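Local coordinates for Lmo1340 protein (Listeria monocytogenes, PDB 4NLM) that is of unknown function but is a surface protein, probably a lipoprotein, with a YqgU-like six-bladed beta-propeller domain, at residues Y140-M150 against P180-V190. Sequence-based numbering, arbitrary orientation. Where two conformers were deposited one is given.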
ATOM      1  N   TYR A 140       1.449   7.737  -5.551  1.00 11.07           N
ATOM      2  CA  TYR A 140       0.018   7.564  -5.308  1.00 11.03           C
ATOM      3  C   TYR A 140      -0.664   7.442  -6.653  1.00 10.48           C
ATOM      4  O   TYR A 140      -0.788   8.432  -7.387  1.00 10.77           O
ATOM      5  CB  TYR A 140      -0.524   8.753  -4.531  1.00 12.11           C
ATOM      6  CG  TYR A 140       0.126   8.894  -3.182  1.00 12.82           C
ATOM      7  CD1 TYR A 140      -0.355   8.215  -2.090  1.00 14.42           C
ATOM      8  CD2 TYR A 140       1.258   9.650  -3.013  1.00 13.50           C
ATOM      9  CE1 TYR A 140       0.228   8.314  -0.852  1.00 15.89           C
ATOM     10  CE2 TYR A 140       1.873   9.741  -1.780  1.00 15.68           C
ATOM     11  CZ  TYR A 140       1.332   9.081  -0.703  1.00 15.83           C
ATOM     12  OH  TYR A 140       1.909   9.144   0.534  1.00 18.57           O
ATOM     13  N   TRP A 141      -1.119   6.246  -6.976  1.00 10.96           N
ATOM     14  CA  TRP A 141      -1.734   5.994  -8.282  1.00 10.90           C
ATOM     15  C   TRP A 141      -3.237   6.262  -8.183  1.00 11.79           C
ATOM     16  O   TRP A 141      -3.890   5.678  -7.346  1.00 15.51           O
ATOM     17  CB  TRP A 141      -1.494   4.545  -8.684  1.00 11.93           C
ATOM     18  CG  TRP A 141      -1.454   4.291 -10.165  1.00 10.81           C
ATOM     19  CD1 TRP A 141      -2.221   4.846 -11.136  1.00 11.42           C
ATOM     20  CD2 TRP A 141      -0.528   3.410 -10.821  1.00 10.98           C
ATOM     21  NE1 TRP A 141      -1.851   4.353 -12.334  1.00 11.66           N
ATOM     22  CE2 TRP A 141      -0.806   3.483 -12.188  1.00 12.02           C
ATOM     23  CE3 TRP A 141       0.508   2.557 -10.370  1.00 10.98           C
ATOM     24  CZ2 TRP A 141      -0.094   2.777 -13.127  1.00 11.20           C
ATOM     25  CZ3 TRP A 141       1.178   1.836 -11.294  1.00 11.63           C
ATOM     26  CH2 TRP A 141       0.916   1.975 -12.655  1.00 12.30           C
ATOM     27  N   ASN A 142      -3.799   7.098  -9.049  1.00 10.80           N
ATOM     28  CA  ASN A 142      -5.209   7.470  -9.018  1.00 12.39           C
ATOM     29  C   ASN A 142      -6.089   6.308  -9.440  1.00 12.98           C
ATOM     30  O   ASN A 142      -5.980   5.823 -10.538  1.00 15.14           O
ATOM     31  CB  ASN A 142      -5.370   8.705  -9.914  1.00 13.80           C
ATOM     32  CG  ASN A 142      -6.733   9.359  -9.820  1.00 15.14           C
ATOM     33  OD1 ASN A 142      -7.770   8.704  -9.773  1.00 21.30           O
ATOM     34  ND2 ASN A 142      -6.731  10.667  -9.827  1.00 16.94           N
ATOM     35  N   ASP A 143      -6.921   5.848  -8.516  1.00 14.80           N
ATOM     36  CA  ASP A 143      -7.789   4.715  -8.777  1.00 17.98           C
ATOM     37  C   ASP A 143      -8.887   5.039  -9.799  1.00 18.34           C
ATOM     38  O   ASP A 143      -9.266   4.181 -10.583  1.00 23.92           O
ATOM     39  CB  ASP A 143      -8.455   4.210  -7.484  1.00 18.77           C
ATOM     40  CG  ASP A 143      -7.461   3.631  -6.461  1.00 20.67           C
ATOM     41  OD1 ASP A 143      -6.317   3.313  -6.816  1.00 25.13           O
ATOM     42  OD2 ASP A 143      -7.822   3.478  -5.270  1.00 24.74           O
ATOM     43  N   GLU A 144      -9.401   6.261  -9.795  1.00 18.31           N
ATOM     44  CA  GLU A 144     -10.479   6.633 -10.717  1.00 19.38           C
ATOM     45  C   GLU A 144     -10.009   6.934 -12.134  1.00 18.90           C
ATOM     46  O   GLU A 144     -10.704   6.669 -13.117  1.00 22.14           O
ATOM     47  CB  GLU A 144     -11.220   7.842 -10.161  1.00 23.33           C
ATOM     48  CG  GLU A 144     -12.095   7.505  -8.960  1.00 35.94           C
ATOM     49  CD  GLU A 144     -13.161   8.550  -8.660  1.00 37.57           C
ATOM     50  OE1 GLU A 144     -13.478   9.385  -9.539  1.00 45.94           O
ATOM     51  OE2 GLU A 144     -13.713   8.517  -7.540  1.00 50.41           O
ATOM     52  N   SER A 145      -8.835   7.532 -12.217  1.00 17.30           N
ATOM     53  CA  SER A 145      -8.226   7.923 -13.473  1.00 18.19           C
ATOM     54  C   SER A 145      -6.805   7.408 -13.423  1.00 15.28           C
ATOM     55  O   SER A 145      -5.859   8.154 -13.125  1.00 16.11           O
ATOM     56  CB  SER A 145      -8.255   9.447 -13.621  1.00 21.56           C
ATOM     57  OG  SER A 145      -9.592   9.899 -13.534  1.00 22.77           O
ATOM     58  N   PRO A 146      -6.614   6.127 -13.772  1.00 15.31           N
ATOM     59  CA  PRO A 146      -5.278   5.560 -13.617  1.00 15.11           C
ATOM     60  C   PRO A 146      -4.203   6.010 -14.624  1.00 14.16           C
ATOM     61  O   PRO A 146      -3.067   5.501 -14.584  1.00 15.25           O
ATOM     62  CB  PRO A 146      -5.537   4.052 -13.609  1.00 17.20           C
ATOM     63  CG  PRO A 146      -6.765   3.915 -14.442  1.00 20.90           C
ATOM     64  CD  PRO A 146      -7.612   5.104 -14.092  1.00 19.69           C
ATOM     65  N   GLU A 147      -4.535   7.003 -15.426  1.00 13.94           N
ATOM     66  CA  GLU A 147      -3.552   7.662 -16.239  1.00 16.20           C
ATOM     67  C   GLU A 147      -2.700   8.623 -15.368  1.00 13.86           C
ATOM     68  O   GLU A 147      -1.673   9.162 -15.814  1.00 16.01           O
ATOM     69  CB  GLU A 147      -4.252   8.442 -17.342  1.00 20.22           C
ATOM     70  CG  GLU A 147      -4.915   7.564 -18.423  1.00 27.89           C
ATOM     71  CD  GLU A 147      -6.268   6.925 -18.076  1.00 28.28           C
ATOM     72  OE1 GLU A 147      -6.965   7.368 -17.137  1.00 20.56           O
ATOM     73  OE2 GLU A 147      -6.686   5.979 -18.790  1.00 34.48           O
ATOM     74  N   LYS A 148      -3.164   8.899 -14.152  1.00 12.53           N
ATOM     75  CA  LYS A 148      -2.521   9.878 -13.286  1.00 13.12           C
ATOM     76  C   LYS A 148      -1.814   9.244 -12.087  1.00 12.53           C
ATOM     77  O   LYS A 148      -2.425   8.457 -11.345  1.00 12.79           O
ATOM     78  CB  LYS A 148      -3.550  10.822 -12.692  1.00 14.10           C
ATOM     79  CG  LYS A 148      -4.343  11.583 -13.716  1.00 17.83           C
ATOM     80  CD  LYS A 148      -5.285  12.554 -13.040  1.00 19.31           C
ATOM     81  CE  LYS A 148      -6.279  13.066 -14.075  1.00 23.77           C
ATOM     82  NZ  LYS A 148      -7.116  14.145 -13.499  1.00 21.81           N
ATOM     83  N   ILE A 149      -0.545   9.613 -11.896  1.00 10.65           N
ATOM     84  CA  ILE A 149       0.233   9.187 -10.751  1.00 11.66           C
ATOM     85  C   ILE A 149       0.776  10.435 -10.099  1.00 10.09           C
ATOM     86  O   ILE A 149       1.528  11.225 -10.712  1.00 12.56           O
ATOM     87  CB  ILE A 149       1.359   8.225 -11.135  1.00 12.94           C
ATOM     88  CG1 ILE A 149       0.798   6.980 -11.824  1.00 13.99           C
ATOM     89  CG2 ILE A 149       2.141   7.779  -9.900  1.00 14.79           C
ATOM     90  CD1 ILE A 149       1.869   6.040 -12.335  1.00 16.41           C
HETATM   91  N   MSE A 150       0.417  10.629  -8.843  1.00 10.20           N
HETATM   92  CA  MSE A 150       0.926  11.742  -8.076  1.00 10.72           C
HETATM   93  C   MSE A 150       2.104  11.235  -7.260  1.00 10.62           C
HETATM   94  O   MSE A 150       2.128  10.083  -6.826  1.00 12.11           O
HETATM   95  CB  MSE A 150      -0.208  12.239  -7.178  1.00 15.50           C
HETATM   96  CG  MSE A 150       0.142  13.232  -6.083  1.00 19.70           C
HETATM   97 SE   MSE A 150      -1.554  13.915  -5.360  1.00 20.44          SE
HETATM   98  CE  MSE A 150      -2.243  12.338  -4.385  1.00 18.17           C
ATOM     99  N   PRO A 180       2.899  16.252   3.076  1.00 16.73           N
ATOM    100  CA  PRO A 180       3.184  15.071   2.277  1.00 17.74           C
ATOM    101  C   PRO A 180       2.242  13.896   2.546  1.00 15.72           C
ATOM    102  O   PRO A 180       2.348  12.885   1.873  1.00 18.37           O
ATOM    103  CB  PRO A 180       4.617  14.726   2.692  1.00 21.20           C
ATOM    104  CG  PRO A 180       4.696  15.163   4.113  1.00 23.31           C
ATOM    105  CD  PRO A 180       3.839  16.395   4.201  1.00 18.50           C
ATOM    106  N   PHE A 181       1.345  14.046   3.520  0.50 14.68           N
ATOM    107  CA  PHE A 181       0.437  12.979   3.896  0.50 13.94           C
ATOM    108  C   PHE A 181      -0.829  13.146   3.093  0.50 12.25           C
ATOM    109  O   PHE A 181      -1.746  13.859   3.489  0.50 14.25           O
ATOM    110  CB  PHE A 181       0.179  13.023   5.399  0.50 14.46           C
ATOM    111  CG  PHE A 181       1.435  13.145   6.204  0.50 16.36           C
ATOM    112  CD1 PHE A 181       2.448  12.196   6.083  0.50 19.07           C
ATOM    113  CD2 PHE A 181       1.612  14.202   7.082  0.50 18.13           C
ATOM    114  CE1 PHE A 181       3.610  12.297   6.825  0.50 20.19           C
ATOM    115  CE2 PHE A 181       2.772  14.307   7.824  0.50 19.96           C
ATOM    116  CZ  PHE A 181       3.767  13.358   7.690  0.50 21.43           C
ATOM    117  N   ILE A 182      -0.862  12.445   1.969  1.00 12.31           N
ATOM    118  CA  ILE A 182      -1.897  12.649   0.968  1.00 12.94           C
ATOM    119  C   ILE A 182      -2.495  11.376   0.393  1.00 12.74           C
ATOM    120  O   ILE A 182      -1.987  10.274   0.615  1.00 14.83           O
ATOM    121  CB  ILE A 182      -1.319  13.439  -0.253  1.00 14.22           C
ATOM    122  CG1 ILE A 182      -0.201  12.628  -0.899  1.00 16.06           C
ATOM    123  CG2 ILE A 182      -0.839  14.806   0.179  1.00 15.13           C
ATOM    124  CD1 ILE A 182       0.425  13.293  -2.091  1.00 19.82           C
ATOM    125  N   SER A 183      -3.636  11.544  -0.267  0.50 11.94           N
ATOM    126  CA  SER A 183      -4.276  10.474  -0.999  0.50 12.82           C
ATOM    127  C   SER A 183      -5.194  11.069  -2.052  0.50 13.92           C
ATOM    128  O   SER A 183      -5.786  12.118  -1.839  0.50 14.02           O
ATOM    129  CB  SER A 183      -5.136   9.616  -0.087  0.50 16.61           C
ATOM    130  OG  SER A 183      -5.791   8.605  -0.833  0.50 18.54           O
ATOM    131  N   TRP A 184      -5.334  10.400  -3.182  1.00 12.74           N
ATOM    132  CA  TRP A 184      -6.335  10.815  -4.140  1.00 12.09           C
ATOM    133  C   TRP A 184      -7.718  10.571  -3.528  1.00 13.73           C
ATOM    134  O   TRP A 184      -7.926   9.656  -2.708  1.00 16.41           O
ATOM    135  CB  TRP A 184      -6.253   9.989  -5.396  1.00 13.15           C
ATOM    136  CG  TRP A 184      -5.118  10.254  -6.269  1.00 12.54           C
ATOM    137  CD1 TRP A 184      -4.040   9.482  -6.459  1.00 13.28           C
ATOM    138  CD2 TRP A 184      -4.993  11.354  -7.165  1.00 11.75           C
ATOM    139  NE1 TRP A 184      -3.209  10.033  -7.410  1.00 13.54           N
ATOM    140  CE2 TRP A 184      -3.774  11.199  -7.847  1.00 12.94           C
ATOM    141  CE3 TRP A 184      -5.792  12.468  -7.450  1.00 13.21           C
ATOM    142  CZ2 TRP A 184      -3.360  12.079  -8.833  1.00 13.62           C
ATOM    143  CZ3 TRP A 184      -5.354  13.368  -8.392  1.00 14.09           C
ATOM    144  CH2 TRP A 184      -4.140  13.172  -9.080  1.00 14.73           C
ATOM    145  N   TYR A 185      -8.675  11.357  -3.969  1.00 13.76           N
ATOM    146  CA  TYR A 185     -10.060  11.150  -3.571  1.00 16.37           C
ATOM    147  C   TYR A 185     -10.993  11.088  -4.784  1.00 19.25           C
ATOM    148  O   TYR A 185     -12.131  10.693  -4.655  1.00 29.88           O
ATOM    149  CB  TYR A 185     -10.504  12.164  -2.518  1.00 18.58           C
ATOM    150  CG  TYR A 185     -11.844  11.815  -1.895  1.00 23.48           C
ATOM    151  CD1 TYR A 185     -11.999  10.660  -1.114  1.00 22.40           C
ATOM    152  CD2 TYR A 185     -12.937  12.628  -2.075  1.00 25.08           C
ATOM    153  CE1 TYR A 185     -13.225  10.337  -0.541  1.00 27.84           C
ATOM    154  CE2 TYR A 185     -14.162  12.316  -1.519  1.00 32.81           C
ATOM    155  CZ  TYR A 185     -14.301  11.175  -0.762  1.00 30.80           C
ATOM    156  OH  TYR A 185     -15.535  10.890  -0.223  1.00 38.38           O
ATOM    157  N   GLY A 186     -10.480  11.394  -5.965  1.00 19.09           N
ATOM    158  CA  GLY A 186     -11.243  11.365  -7.206  1.00 19.85           C
ATOM    159  C   GLY A 186     -10.329  11.754  -8.370  1.00 16.83           C
ATOM    160  O   GLY A 186      -9.109  11.889  -8.209  1.00 18.99           O
ATOM    161  N   ASP A 187     -10.945  11.992  -9.524  1.00 18.05           N
ATOM    162  CA  ASP A 187     -10.224  12.354 -10.734  1.00 18.88           C
ATOM    163  C   ASP A 187      -9.267  13.529 -10.480  1.00 18.14           C
ATOM    164  O   ASP A 187      -8.092  13.458 -10.850  1.00 17.67           O
ATOM    165  CB  ASP A 187     -11.244  12.700 -11.825  1.00 20.11           C
ATOM    166  CG  ASP A 187     -10.619  12.994 -13.191  1.00 21.89           C
ATOM    167  OD1 ASP A 187      -9.507  12.516 -13.497  1.00 24.19           O
ATOM    168  OD2 ASP A 187     -11.287  13.691 -13.991  1.00 36.41           O
ATOM    169  N   ASN A 188      -9.766  14.572  -9.813  1.00 16.66           N
ATOM    170  CA  ASN A 188      -8.977  15.797  -9.568  1.00 17.55           C
ATOM    171  C   ASN A 188      -8.946  16.266  -8.123  1.00 15.87           C
ATOM    172  O   ASN A 188      -8.628  17.412  -7.855  1.00 17.80           O
ATOM    173  CB  ASN A 188      -9.526  16.958 -10.415  1.00 21.99           C
ATOM    174  CG  ASN A 188      -9.266  16.797 -11.907  1.00 23.91           C
ATOM    175  OD1 ASN A 188      -8.121  16.635 -12.336  1.00 38.00           O
ATOM    176  ND2 ASN A 188     -10.324  16.825 -12.699  1.00 25.33           N
ATOM    177  N   LEU A 189      -9.275  15.391  -7.194  1.00 16.47           N
ATOM    178  CA  LEU A 189      -9.359  15.743  -5.788  1.00 15.00           C
ATOM    179  C   LEU A 189      -8.331  14.997  -4.961  1.00 15.18           C
ATOM    180  O   LEU A 189      -8.069  13.810  -5.199  1.00 15.04           O
ATOM    181  CB  LEU A 189     -10.730  15.399  -5.208  1.00 18.17           C
ATOM    182  CG  LEU A 189     -11.916  16.169  -5.762  1.00 18.85           C
ATOM    183  CD1 LEU A 189     -13.233  15.623  -5.236  1.00 22.13           C
ATOM    184  CD2 LEU A 189     -11.817  17.663  -5.478  1.00 21.26           C
ATOM    185  N   VAL A 190      -7.747  15.686  -3.986  0.50 15.05           N
ATOM    186  CA  VAL A 190      -6.782  15.064  -3.079  0.50 15.51           C
ATOM    187  C   VAL A 190      -7.149  15.456  -1.664  0.50 14.91           C
ATOM    188  O   VAL A 190      -7.692  16.532  -1.426  0.50 13.96           O
ATOM    189  CB  VAL A 190      -5.324  15.499  -3.381  0.50 17.23           C
ATOM    190  CG1 VAL A 190      -5.132  16.993  -3.167  0.50 17.41           C
ATOM    191  CG2 VAL A 190      -4.342  14.746  -2.503  0.50 21.72           C
TER
HETATM  192  O   HOH W   1       3.951  10.925   0.822  1.00 18.92           O
HETATM  193  O   HOH W   2       0.440   9.680   2.785  1.00 26.28           O
HETATM  194  O   HOH W   3     -13.925  11.912  -9.577  1.00 43.56           O
HETATM  195  O   HOH W   4     -12.296   8.131  -4.381  1.00 45.99           O
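Trp184 is held between Asn142 and Met150, which lie over opposite faces of its indole. On one face, Asn142 CB sits 3.6 Å from the centroid of the five-membered ring, a CH-pi contact. The amide continues over the six-membered ring, its plane turned 43° from the indole. Asn142 CG lies anti to the backbone N (chi1 -171°), which carries ND2 across the ring to donate to Gly186 O at 3.1 Å. Asn142 OD1 turns back to accept from Ser145 N, an Asx motif that steadies the amide. On the other face, selenomethionine Met150 bends at its last torsion (chi3 71°). Its CE comes over the five-membered ring and SE over the six-membered one, a Met-aromatic contact. The same CE meets Ile182 CD1 tip to tip at 3.6 Å. At the indole edge, Trp184 NE1 donates to Tyr140 O at 2.9 Å. That oxygen takes Met150 N from the opposite face of its carbonyl plane. Beyond the indole, Asp187 OD1 is gripped from both faces of its carboxylate, by Ser145 OG at 2.6 Å and by Lys148 NZ in a salt bridge. The contact joins two consecutive four-stranded antiparallel sheets, consistent with adjacent propeller blades. Strands 137-141 and 148-155 face strands 182-184 and 189-194. Asn164 of strand 159-166 touches Trp184, and Ile162 touches Met150.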